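Local structure of 2-oxoglutarate dehydrogenase E3 component (2YQU) at residues Ala111-Glu116 against Glu267-Glu272; Glu152-Ser157 against Val234-Lys239; Pro307-Lys312 against Ile336-Tyr341. The protein probably reoxidises the dihydrolipoyl groups of 2-oxo acid dehydrogenase complexes, using one FAD per subunit and passing the electrons to NAD(+). All blocks are in the same frame, centred on the assembly; numbering follows the deposited sequence.

Interaction 1: residues Ala111-Glu116 against Glu267-Glu272. With FAD (flavin-adenine dinucleotide), chain D.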
loop_
_atom_site.group_PDB
_atom_site.type_symbol
_atom_site.label_atom_id
_atom_site.label_comp_id
_atom_site.label_asym_id
_atom_site.label_seq_id
_atom_site.Cartn_x
_atom_site.Cartn_y
_atom_site.Cartn_z
ATOM N N ALA A 111 4.541 -33.617 20.265
ATOM C CA ALA A 111 4.768 -34.732 19.349
ATOM C C ALA A 111 6.221 -35.176 19.408
ATOM O O ALA A 111 7.126 -34.348 19.357
ATOM C CB ALA A 111 4.407 -34.339 17.933
ATOM N N ARG A 112 6.422 -36.489 19.478
ATOM C CA ARG A 112 7.743 -37.102 19.501
ATOM C C ARG A 112 7.741 -38.335 18.600
ATOM O O ARG A 112 6.889 -39.203 18.753
ATOM C CB ARG A 112 8.093 -37.509 20.934
ATOM C CG ARG A 112 9.520 -37.976 21.140
ATOM C CD ARG A 112 9.774 -38.494 22.549
ATOM N NE ARG A 112 9.458 -39.913 22.641
ATOM C CZ ARG A 112 9.583 -40.645 23.734
ATOM N NH1 ARG A 112 10.019 -40.109 24.875
ATOM N NH2 ARG A 112 9.266 -41.929 23.685
ATOM N N PHE A 113 8.690 -38.412 17.672
ATOM C CA PHE A 113 8.790 -39.556 16.763
ATOM C C PHE A 113 9.074 -40.863 17.520
ATOM O O PHE A 113 9.943 -40.915 18.384
ATOM C CB PHE A 113 9.892 -39.347 15.720
ATOM C CG PHE A 113 9.513 -38.413 14.596
ATOM C CD1 PHE A 113 9.998 -37.118 14.562
ATOM C CD2 PHE A 113 8.684 -38.846 13.564
ATOM C CE1 PHE A 113 9.655 -36.263 13.526
ATOM C CE2 PHE A 113 8.338 -37.998 12.532
ATOM C CZ PHE A 113 8.830 -36.710 12.508
ATOM N N LEU A 114 8.315 -41.898 17.176
ATOM C CA LEU A 114 8.545 -43.265 17.642
ATOM C C LEU A 114 9.196 -44.075 16.529
ATOM O O LEU A 114 10.052 -44.920 16.789
ATOM C CB LEU A 114 7.214 -43.906 18.045
ATOM C CG LEU A 114 6.728 -43.795 19.496
ATOM C CD1 LEU A 114 7.301 -42.619 20.273
ATOM C CD2 LEU A 114 5.206 -43.780 19.525
ATOM N N SER A 115 8.767 -43.816 15.295
ATOM C CA SER A 115 9.375 -44.377 14.091
ATOM C C SER A 115 9.208 -43.369 12.952
ATOM O O SER A 115 8.767 -42.236 13.182
ATOM C CB SER A 115 8.697 -45.696 13.723
ATOM O OG SER A 115 7.378 -45.472 13.265
ATOM N N GLU A 116 9.539 -43.777 11.728
ATOM C CA GLU A 116 9.363 -42.901 10.565
ATOM C C GLU A 116 7.890 -42.636 10.227
ATOM O O GLU A 116 7.584 -41.692 9.504
ATOM C CB GLU A 116 10.097 -43.456 9.331
ATOM C CG GLU A 116 9.759 -44.889 8.959
ATOM C CD GLU A 116 10.189 -45.265 7.549
ATOM O OE1 GLU A 116 11.090 -44.600 6.987
ATOM O OE2 GLU A 116 9.616 -46.238 7.004
ATOM N N GLU A 267 13.403 -29.516 19.967
ATOM C CA GLU A 267 13.518 -30.118 21.293
ATOM C C GLU A 267 12.339 -31.058 21.554
ATOM O O GLU A 267 11.193 -30.700 21.320
ATOM C CB GLU A 267 13.578 -29.026 22.370
ATOM C CG GLU A 267 13.703 -29.532 23.800
ATOM C CD GLU A 267 13.660 -28.408 24.827
ATOM O OE1 GLU A 267 14.167 -27.299 24.522
ATOM O OE2 GLU A 267 13.115 -28.633 25.937
ATOM N N GLY A 268 12.643 -32.263 22.027
ATOM C CA GLY A 268 11.634 -33.237 22.384
ATOM C C GLY A 268 11.007 -33.988 21.222
ATOM O O GLY A 268 10.057 -34.742 21.429
ATOM N N LEU A 269 11.532 -33.794 20.016
ATOM C CA LEU A 269 10.959 -34.384 18.808
ATOM C C LEU A 269 11.502 -35.790 18.531
ATOM O O LEU A 269 10.914 -36.547 17.760
ATOM C CB LEU A 269 11.241 -33.453 17.612
ATOM C CG LEU A 269 10.460 -33.611 16.315
ATOM C CD1 LEU A 269 8.946 -33.638 16.529
ATOM C CD2 LEU A 269 10.855 -32.475 15.345
ATOM N N SER A 270 12.623 -36.137 19.159
ATOM C CA SER A 270 13.317 -37.403 18.911
ATOM C C SER A 270 13.427 -37.697 17.410
ATOM O O SER A 270 12.989 -38.740 16.939
ATOM C CB SER A 270 12.618 -38.563 19.631
ATOM O OG SER A 270 12.602 -38.356 21.028
ATOM N N LEU A 271 13.997 -36.748 16.667
ATOM C CA LEU A 271 14.197 -36.886 15.224
ATOM C C LEU A 271 14.911 -38.177 14.851
ATOM O O LEU A 271 14.636 -38.764 13.805
ATOM C CB LEU A 271 15.007 -35.707 14.683
ATOM C CG LEU A 271 14.268 -34.385 14.507
ATOM C CD1 LEU A 271 15.258 -33.272 14.193
ATOM C CD2 LEU A 271 13.215 -34.492 13.408
ATOM N N GLU A 272 15.851 -38.590 15.697
ATOM C CA GLU A 272 16.605 -39.829 15.502
ATOM C C GLU A 272 15.726 -41.076 15.287
ATOM O O GLU A 272 16.101 -41.972 14.540
ATOM C CB GLU A 272 17.612 -40.043 16.653
ATOM C CG GLU A 272 17.034 -40.464 18.004
ATOM C CD GLU A 272 16.451 -39.324 18.832
ATOM O OE1 GLU A 272 15.801 -39.609 19.860
ATOM O OE2 GLU A 272 16.622 -38.148 18.466
HETATM P PA FAD D . 6.034 -21.320 14.453
HETATM O O1A FAD D . 7.055 -21.037 15.491
HETATM O O2A FAD D . 5.144 -20.112 14.133
HETATM O O5B FAD D . 5.165 -22.583 14.912
HETATM C C5B FAD D . 5.806 -23.708 15.461
HETATM C C4B FAD D . 4.831 -24.350 16.425
HETATM O O4B FAD D . 5.266 -25.671 16.673
HETATM C C3B FAD D . 4.777 -23.640 17.776
HETATM O O3B FAD D . 3.459 -23.223 18.053
HETATM C C2B FAD D . 5.239 -24.684 18.774
HETATM O O2B FAD D . 4.501 -24.630 19.974
HETATM C C1B FAD D . 5.010 -25.985 18.024
HETATM N N9A FAD D . 5.881 -27.117 18.356
HETATM C C8A FAD D . 7.251 -27.173 18.337
HETATM N N7A FAD D . 7.638 -28.423 18.649
HETATM C C5A FAD D . 6.531 -29.170 18.868
HETATM C C6A FAD D . 6.340 -30.503 19.218
HETATM N N6A FAD D . 7.339 -31.381 19.267
HETATM N N1A FAD D . 5.051 -30.950 19.355
HETATM C C2A FAD D . 3.959 -30.141 19.162
HETATM N N3A FAD D . 4.157 -28.823 18.806
HETATM C C4A FAD D . 5.422 -28.361 18.677
HETATM N N1 FAD D . 7.457 -12.978 10.612
HETATM C C2 FAD D . 6.915 -12.273 9.559
HETATM O O2 FAD D . 6.849 -12.765 8.428
HETATM N N3 FAD D . 6.441 -11.002 9.765
HETATM C C4 FAD D . 6.511 -10.421 11.011
HETATM O O4 FAD D . 5.898 -9.379 11.173
HETATM C C4X FAD D . 7.050 -11.120 12.091
HETATM N N5 FAD D . 7.121 -10.543 13.349
HETATM C C5X FAD D . 7.663 -11.275 14.403
HETATM C C6 FAD D . 7.736 -10.690 15.670
HETATM C C7 FAD D . 8.280 -11.409 16.744
HETATM C C7M FAD D . 8.246 -10.785 18.114
HETATM C C8 FAD D . 8.743 -12.707 16.549
HETATM C C8M FAD D . 9.032 -13.612 17.718
HETATM C C9 FAD D . 8.673 -13.287 15.281
HETATM C C9A FAD D . 8.142 -12.573 14.200
HETATM N N10 FAD D . 8.080 -13.140 12.925
HETATM C C10 FAD D . 7.530 -12.411 11.882
HETATM C "C1'" FAD D . 8.686 -14.483 12.607
HETATM C "C2'" FAD D . 7.562 -15.523 12.597
HETATM O "O2'" FAD D . 6.908 -15.565 13.856
HETATM C "C3'" FAD D . 8.057 -16.906 12.187
HETATM O "O3'" FAD D . 8.785 -16.812 10.977
HETATM C "C4'" FAD D . 6.890 -17.862 11.968
HETATM O "O4'" FAD D . 6.122 -17.978 13.141
HETATM C "C5'" FAD D . 7.393 -19.231 11.496
HETATM O "O5'" FAD D . 6.314 -20.130 11.373
HETATM P P FAD D . 6.531 -21.705 11.612
HETATM O O1P FAD D . 5.256 -22.422 11.308
HETATM O O2P FAD D . 7.766 -22.208 10.887
HETATM O O3P FAD D . 6.851 -21.883 13.183
#

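Interaction 2: residues Glu152-Ser157 against Val234-Lys239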
loop_
_atom_site.group_PDB
_atom_site.type_symbol
_atom_site.label_atom_id
_atom_site.label_comp_id
_atom_site.label_asym_id
_atom_site.label_seq_id
_atom_site.Cartn_x
_atom_site.Cartn_y
_atom_site.Cartn_z
ATOM N N GLU A 152 12.216 -11.588 33.349
ATOM C CA GLU A 152 11.692 -10.488 34.151
ATOM C C GLU A 152 12.436 -9.206 33.792
ATOM O O GLU A 152 11.879 -8.325 33.142
ATOM C CB GLU A 152 11.847 -10.788 35.647
ATOM C CG GLU A 152 10.885 -11.842 36.173
ATOM C CD GLU A 152 11.284 -12.378 37.541
ATOM O OE1 GLU A 152 12.196 -11.798 38.178
ATOM O OE2 GLU A 152 10.685 -13.383 37.991
ATOM N N ARG A 153 13.697 -9.117 34.218
ATOM C CA ARG A 153 14.556 -7.970 33.932
ATOM C C ARG A 153 15.358 -8.151 32.644
ATOM O O ARG A 153 15.563 -7.193 31.904
ATOM C CB ARG A 153 15.513 -7.721 35.111
ATOM C CG ARG A 153 14.831 -7.127 36.348
ATOM C CD ARG A 153 14.260 -5.736 36.115
ATOM N NE ARG A 153 13.689 -5.130 37.317
ATOM C CZ ARG A 153 12.940 -4.028 37.315
ATOM N NH1 ARG A 153 12.462 -3.548 38.459
ATOM N NH2 ARG A 153 12.675 -3.391 36.177
ATOM N N VAL A 154 15.844 -9.366 32.413
ATOM C CA VAL A 154 16.470 -9.755 31.157
ATOM C C VAL A 154 15.504 -10.697 30.450
ATOM O O VAL A 154 15.173 -11.757 30.977
ATOM C CB VAL A 154 17.817 -10.464 31.391
ATOM C CG1 VAL A 154 18.491 -10.794 30.068
ATOM C CG2 VAL A 154 18.725 -9.597 32.253
ATOM N N VAL A 155 15.065 -10.315 29.252
ATOM C CA VAL A 155 13.902 -10.923 28.618
ATOM C C VAL A 155 14.108 -11.270 27.147
ATOM O O VAL A 155 15.056 -10.815 26.517
ATOM C CB VAL A 155 12.675 -9.977 28.691
ATOM C CG1 VAL A 155 12.368 -9.572 30.139
ATOM C CG2 VAL A 155 12.870 -8.734 27.811
ATOM N N THR A 156 13.185 -12.075 26.624
ATOM C CA THR A 156 13.059 -12.329 25.193
ATOM C C THR A 156 11.924 -11.491 24.622
ATOM O O THR A 156 11.262 -10.740 25.339
ATOM C CB THR A 156 12.774 -13.824 24.909
ATOM O OG1 THR A 156 11.485 -14.195 25.432
ATOM C CG2 THR A 156 13.770 -14.714 25.623
ATOM N N SER A 157 11.673 -11.655 23.324
ATOM C CA SER A 157 10.665 -10.860 22.641
ATOM C C SER A 157 9.286 -11.033 23.270
ATOM O O SER A 157 8.500 -10.105 23.288
ATOM C CB SER A 157 10.612 -11.205 21.148
ATOM O OG SER A 157 10.557 -12.598 20.938
ATOM N N VAL A 234 25.020 -10.376 30.045
ATOM C CA VAL A 234 23.798 -9.690 30.443
ATOM C C VAL A 234 23.347 -10.346 31.731
ATOM O O VAL A 234 23.129 -11.551 31.765
ATOM C CB VAL A 234 22.695 -9.784 29.375
ATOM C CG1 VAL A 234 21.445 -9.010 29.821
ATOM C CG2 VAL A 234 23.206 -9.246 28.043
ATOM N N VAL A 235 23.233 -9.553 32.792
ATOM C CA VAL A 235 22.954 -10.079 34.124
ATOM C C VAL A 235 21.842 -9.278 34.796
ATOM O O VAL A 235 21.889 -8.057 34.816
ATOM C CB VAL A 235 24.219 -10.030 35.024
ATOM C CG1 VAL A 235 23.961 -10.737 36.353
ATOM C CG2 VAL A 235 25.413 -10.649 34.316
ATOM N N PRO A 236 20.830 -9.951 35.332
ATOM C CA PRO A 236 19.803 -9.250 36.110
ATOM C C PRO A 236 20.356 -8.710 37.427
ATOM O O PRO A 236 21.281 -9.281 37.994
ATOM C CB PRO A 236 18.730 -10.320 36.351
ATOM C CG PRO A 236 19.371 -11.623 36.085
ATOM C CD PRO A 236 20.561 -11.394 35.218
ATOM N N GLU A 237 19.802 -7.588 37.867
ATOM C CA GLU A 237 20.123 -6.984 39.159
ATOM C C GLU A 237 18.816 -6.754 39.923
ATOM O O GLU A 237 17.736 -7.077 39.419
ATOM C CB GLU A 237 20.895 -5.682 38.942
ATOM C CG GLU A 237 22.281 -5.915 38.355
ATOM C CD GLU A 237 22.985 -4.649 37.909
ATOM O OE1 GLU A 237 24.229 -4.668 37.851
ATOM O OE2 GLU A 237 22.316 -3.643 37.602
ATOM N N ALA A 238 18.916 -6.203 41.132
ATOM C CA ALA A 238 17.767 -6.075 42.033
ATOM C C ALA A 238 16.554 -5.376 41.411
ATOM O O ALA A 238 15.428 -5.873 41.511
ATOM C CB ALA A 238 18.188 -5.361 43.322
ATOM N N LYS A 239 16.784 -4.231 40.771
ATOM C CA LYS A 239 15.705 -3.467 40.140
ATOM C C LYS A 239 16.141 -2.957 38.760
ATOM O O LYS A 239 15.860 -1.821 38.369
ATOM C CB LYS A 239 15.259 -2.316 41.049
ATOM C CG LYS A 239 16.360 -1.337 41.417
ATOM C CD LYS A 239 15.883 -0.338 42.461
ATOM C CE LYS A 239 16.026 -0.888 43.868
ATOM N NZ LYS A 239 15.233 -0.079 44.833
HETATM O O HOH W 1 13.382 -6.749 39.977
#

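Interaction 3: residues Pro307-Lys312 against Ile336-Tyr341. With FAD (flavin-adenine dinucleotide), chain D.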
loop_
_atom_site.group_PDB
_atom_site.type_symbol
_atom_site.label_atom_id
_atom_site.label_comp_id
_atom_site.label_asym_id
_atom_site.label_seq_id
_atom_site.Cartn_x
_atom_site.Cartn_y
_atom_site.Cartn_z
ATOM N N PRO A 307 14.768 -17.624 4.861
ATOM C CA PRO A 307 14.324 -16.513 5.711
ATOM C C PRO A 307 13.257 -16.949 6.714
ATOM O O PRO A 307 12.290 -17.614 6.342
ATOM C CB PRO A 307 13.758 -15.496 4.706
ATOM C CG PRO A 307 14.351 -15.859 3.403
ATOM C CD PRO A 307 14.560 -17.340 3.431
ATOM N N MET A 308 13.437 -16.560 7.971
ATOM C CA MET A 308 12.540 -16.969 9.032
ATOM C C MET A 308 11.373 -15.997 9.078
ATOM O O MET A 308 11.324 -15.102 9.931
ATOM C CB MET A 308 13.277 -17.036 10.367
ATOM C CG MET A 308 14.184 -18.227 10.486
ATOM S SD MET A 308 14.912 -18.340 12.129
ATOM C CE MET A 308 16.478 -18.839 11.677
ATOM N N LEU A 309 10.447 -16.198 8.143
ATOM C CA LEU A 309 9.272 -15.358 7.966
ATOM C C LEU A 309 8.000 -16.197 7.908
ATOM O O LEU A 309 8.001 -17.337 7.427
ATOM C CB LEU A 309 9.393 -14.531 6.684
ATOM C CG LEU A 309 10.744 -13.867 6.436
ATOM C CD1 LEU A 309 10.788 -13.282 5.035
ATOM C CD2 LEU A 309 11.013 -12.784 7.466
ATOM N N ALA A 310 6.911 -15.618 8.395
ATOM C CA ALA A 310 5.639 -16.312 8.484
ATOM C C ALA A 310 5.142 -16.733 7.108
ATOM O O ALA A 310 4.768 -17.871 6.905
ATOM C CB ALA A 310 4.613 -15.456 9.175
ATOM N N HIS A 311 5.164 -15.813 6.159
ATOM C CA HIS A 311 4.703 -16.126 4.806
ATOM C C HIS A 311 5.653 -17.035 4.019
ATOM O O HIS A 311 5.220 -17.676 3.052
ATOM C CB HIS A 311 4.404 -14.848 4.030
ATOM C CG HIS A 311 5.528 -13.862 4.009
ATOM N ND1 HIS A 311 5.624 -12.823 4.908
ATOM C CD2 HIS A 311 6.587 -13.735 3.178
ATOM C CE1 HIS A 311 6.691 -12.093 4.625
ATOM N NE2 HIS A 311 7.296 -12.629 3.583
ATOM N N LYS A 312 6.927 -17.086 4.419
ATOM C CA LYS A 312 7.872 -18.050 3.877
ATOM C C LYS A 312 7.417 -19.416 4.353
ATOM O O LYS A 312 7.310 -20.341 3.566
ATOM C CB LYS A 312 9.301 -17.777 4.369
ATOM C CG LYS A 312 10.350 -18.713 3.819
ATOM C CD LYS A 312 10.548 -19.927 4.687
ATOM C CE LYS A 312 11.979 -20.436 4.614
ATOM N NZ LYS A 312 12.132 -21.678 5.430
ATOM N N ILE A 336 9.584 -13.381 -2.292
ATOM C CA ILE A 336 9.176 -13.284 -0.893
ATOM C C ILE A 336 9.738 -12.007 -0.278
ATOM O O ILE A 336 10.957 -11.893 -0.109
ATOM C CB ILE A 336 9.679 -14.517 -0.097
ATOM C CG1 ILE A 336 8.925 -15.762 -0.560
ATOM C CG2 ILE A 336 9.509 -14.299 1.407
ATOM C CD1 ILE A 336 9.393 -17.068 0.115
ATOM N N PRO A 337 8.872 -11.057 0.075
ATOM C CA PRO A 337 9.336 -9.823 0.719
ATOM C C PRO A 337 9.704 -10.018 2.178
ATOM O O PRO A 337 9.141 -10.877 2.865
ATOM C CB PRO A 337 8.124 -8.905 0.622
ATOM C CG PRO A 337 6.973 -9.813 0.617
ATOM C CD PRO A 337 7.410 -11.046 -0.107
ATOM N N SER A 338 10.664 -9.224 2.631
ATOM C CA SER A 338 11.004 -9.133 4.039
ATOM C C SER A 338 10.804 -7.676 4.436
ATOM O O SER A 338 11.344 -6.775 3.794
ATOM C CB SER A 338 12.442 -9.586 4.272
ATOM O OG SER A 338 12.789 -9.457 5.640
ATOM N N VAL A 339 10.013 -7.451 5.476
ATOM C CA VAL A 339 9.574 -6.106 5.850
ATOM C C VAL A 339 9.794 -5.850 7.336
ATOM O O VAL A 339 9.647 -6.749 8.153
ATOM C CB VAL A 339 8.071 -5.900 5.521
ATOM C CG1 VAL A 339 7.650 -4.445 5.729
ATOM C CG2 VAL A 339 7.777 -6.351 4.100
ATOM N N VAL A 340 10.144 -4.612 7.664
ATOM C CA VAL A 340 10.251 -4.141 9.032
ATOM C C VAL A 340 9.142 -3.118 9.236
ATOM O O VAL A 340 9.059 -2.142 8.488
ATOM C CB VAL A 340 11.613 -3.463 9.280
ATOM C CG1 VAL A 340 11.764 -3.076 10.747
ATOM C CG2 VAL A 340 12.768 -4.363 8.810
ATOM N N TYR A 341 8.302 -3.324 10.245
ATOM C CA TYR A 341 7.038 -2.575 10.382
ATOM C C TYR A 341 7.132 -1.379 11.339
ATOM O O TYR A 341 6.174 -1.012 12.025
ATOM C CB TYR A 341 5.921 -3.533 10.764
ATOM C CG TYR A 341 5.632 -4.484 9.631
ATOM C CD1 TYR A 341 6.036 -5.812 9.682
ATOM C CD2 TYR A 341 5.028 -4.027 8.468
ATOM C CE1 TYR A 341 5.793 -6.677 8.611
ATOM C CE2 TYR A 341 4.791 -4.880 7.403
ATOM C CZ TYR A 341 5.157 -6.202 7.491
ATOM O OH TYR A 341 4.916 -7.020 6.411
HETATM P PA FAD D . 6.034 -21.320 14.453
HETATM O O1A FAD D . 7.055 -21.037 15.491
HETATM O O2A FAD D . 5.144 -20.112 14.133
HETATM O O5B FAD D . 5.165 -22.583 14.912
HETATM C C5B FAD D . 5.806 -23.708 15.461
HETATM C C4B FAD D . 4.831 -24.350 16.425
HETATM O O4B FAD D . 5.266 -25.671 16.673
HETATM C C3B FAD D . 4.777 -23.640 17.776
HETATM O O3B FAD D . 3.459 -23.223 18.053
HETATM C C2B FAD D . 5.239 -24.684 18.774
HETATM O O2B FAD D . 4.501 -24.630 19.974
HETATM C C1B FAD D . 5.010 -25.985 18.024
HETATM N N9A FAD D . 5.881 -27.117 18.356
HETATM C C8A FAD D . 7.251 -27.173 18.337
HETATM N N7A FAD D . 7.638 -28.423 18.649
HETATM C C5A FAD D . 6.531 -29.170 18.868
HETATM C C6A FAD D . 6.340 -30.503 19.218
HETATM N N6A FAD D . 7.339 -31.381 19.267
HETATM N N1A FAD D . 5.051 -30.950 19.355
HETATM C C2A FAD D . 3.959 -30.141 19.162
HETATM N N3A FAD D . 4.157 -28.823 18.806
HETATM C C4A FAD D . 5.422 -28.361 18.677
HETATM N N1 FAD D . 7.457 -12.978 10.612
HETATM C C2 FAD D . 6.915 -12.273 9.559
HETATM O O2 FAD D . 6.849 -12.765 8.428
HETATM N N3 FAD D . 6.441 -11.002 9.765
HETATM C C4 FAD D . 6.511 -10.421 11.011
HETATM O O4 FAD D . 5.898 -9.379 11.173
HETATM C C4X FAD D . 7.050 -11.120 12.091
HETATM N N5 FAD D . 7.121 -10.543 13.349
HETATM C C5X FAD D . 7.663 -11.275 14.403
HETATM C C6 FAD D . 7.736 -10.690 15.670
HETATM C C7 FAD D . 8.280 -11.409 16.744
HETATM C C7M FAD D . 8.246 -10.785 18.114
HETATM C C8 FAD D . 8.743 -12.707 16.549
HETATM C C8M FAD D . 9.032 -13.612 17.718
HETATM C C9 FAD D . 8.673 -13.287 15.281
HETATM C C9A FAD D . 8.142 -12.573 14.200
HETATM N N10 FAD D . 8.080 -13.140 12.925
HETATM C C10 FAD D . 7.530 -12.411 11.882
HETATM C "C1'" FAD D . 8.686 -14.483 12.607
HETATM C "C2'" FAD D . 7.562 -15.523 12.597
HETATM O "O2'" FAD D . 6.908 -15.565 13.856
HETATM C "C3'" FAD D . 8.057 -16.906 12.187
HETATM O "O3'" FAD D . 8.785 -16.812 10.977
HETATM C "C4'" FAD D . 6.890 -17.862 11.968
HETATM O "O4'" FAD D . 6.122 -17.978 13.141
HETATM C "C5'" FAD D . 7.393 -19.231 11.496
HETATM O "O5'" FAD D . 6.314 -20.130 11.373
HETATM P P FAD D . 6.531 -21.705 11.612
HETATM O O1P FAD D . 5.256 -22.422 11.308
HETATM O O2P FAD D . 7.766 -22.208 10.887
HETATM O O3P FAD D . 6.851 -21.883 13.183
#

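Interaction 1: residues Ala111-Glu116 against Glu267-Glu272
Phe113 N donates a backbone hydrogen bond to Leu269 O over 2.9 Å. Two more bonds tie Ala111 to the flavin-adenine dinucleotide. Ala111 N donates to N1A of the adenine (2.9 Å), and N6A gives a hydrogen to Ala111 O (3.0 Å), so main-chain atoms read the acceptor and donor edge of the base while the small methyl group lets the base come close, Ala111 CB lying 3.7 Å from N1A. The apolar contacts centre on Phe113, whose CG stands anti to its carbonyl carbon (chi1 -77°). This turns the ring alongside Leu269, with Phe113 CE1 3.9 Å from Leu269 CG, and also brings CE1 near Leu271 CD2. Polar backbone and aliphatic chain meet where Arg112 CG passes 3.3 Å from Gly268 O, and Ser270 OG lies 3.1 Å from the same CG, a small hydroxyl against the arginine's aliphatic part. The positive phi of Gly268 (79°) suits a residue without a side chain. Farther out, the guanidinium of Arg112 makes a salt bridge with Glu122. Phe113, Leu269 and Leu271 continue inward onto Ile135 of strand 133-135, and strand 111-113 is an outer member of a three-stranded antiparallel sheet beside strand 118-121.

Interaction 2: residues Glu152-Ser157 against Val234-Lys239
Val154 and Val234 share one rotamer, each with CG1 anti to the backbone N (chi1 -177° and -178°), and this brings their CG1 methyls within 3.5 Å of each other, tighter than ordinary van der Waals contact. The other branch of Val154, CG2, lies 3.9 Å from Pro236 CD, so CG1 meets Val234, while CG2 touches both Val234 and the ring of Pro236. Such compact, stiff groups suit a buried seam.

Arg153 behaves differently. Its chain bends at chi2 (-64°) and carries the guanidinium across the backbone of Lys239, whose carbonyl carbon lies over one face, 3.6 Å from Arg153 NE. Arg153 CB passes Pro236 CB at 4.3 Å, a loose contact between aliphatic parts. A water completes the link, accepting from Arg153 NE (3.1 Å) and donating to Ala238 O (2.7 Å). The other end of the guanidinium is held by Asp254, whose backbone O receives a hydrogen bond from NH2.

Here the edge strand 154-155 of the parallel sheet meets the edge strand 231-237 of an antiparallel one. The parallel sheet belongs to the Rossmann-type NAD(+)-binding domain, and Val231, on the same strand as Val234, binds NAD(+). With no direct hydrogen bond between the segments, the contact depends on apolar burial at the valines and on the water bridge at the more exposed end, where a long, flexible arginine can stay hydrated while lying against a turn.

Interaction 3: residues Pro307-Lys312 against Ile336-Tyr341
His311 sits in the first turn of helix 310-326, two residues after the N-cap residue Leu309, and faces the chain at Pro337 that leads into strand 338-340. The two backbones stay well apart, with Lys312 CA 6.9 Å from Ile336 CA, so side chains fill the interval. At the helix start, Ala310 N donates to O2 of the flavin (2.9 Å, 152°); the helix N-terminus would probably help stabilise negative charge there. The ring of His311 is set by CG lying between the backbone N and carbonyl carbon (chi1 53°), which directs NE2 to Pro337 O at 2.6 Å. That short hydrogen bond lies in both the carbonyl plane and, nearly, the imidazole plane; the flat imidazole can thus satisfy a backbone carbonyl at a buried place. Ile336 CG2 meets the edge of the same ring, 3.5 Å from His311 CD2. Leu309 packs its CB over one ring face and extends CD1 to 3.6 Å from Pro337 O, CD1 also touching Ser338 CB. Strand 338-340 borders strand 345-350 in the five-stranded antiparallel sheet, helix 45-63 approaches through Cys45 and Lys49, and the second subunit packs His432 on His311 and Ala433 on Pro337.

How the interactions relate
Interactions 1 and 3 hold opposite ends of one FAD: 111-116 with 267-272 binds the adenine, 307-312 with 336-341 reaches the flavin, and their centres are 28 Å apart. Along the chain, segments 152-157 and 234-239 of interaction 2 both fall between the two halves of interaction 1; interaction 3 follows. Interaction 2 joins a parallel five-stranded sheet, containing strand 169-173 before the predicted NAD(+)-binding glycines, to an antiparallel one. Its centre lies 33 Å from that of interaction 1 and 29 Å from that of interaction 3. Interaction 3 connects the pyridine nucleotide-disulphide oxidoreductase family region to the dimerisation region, near the second subunit.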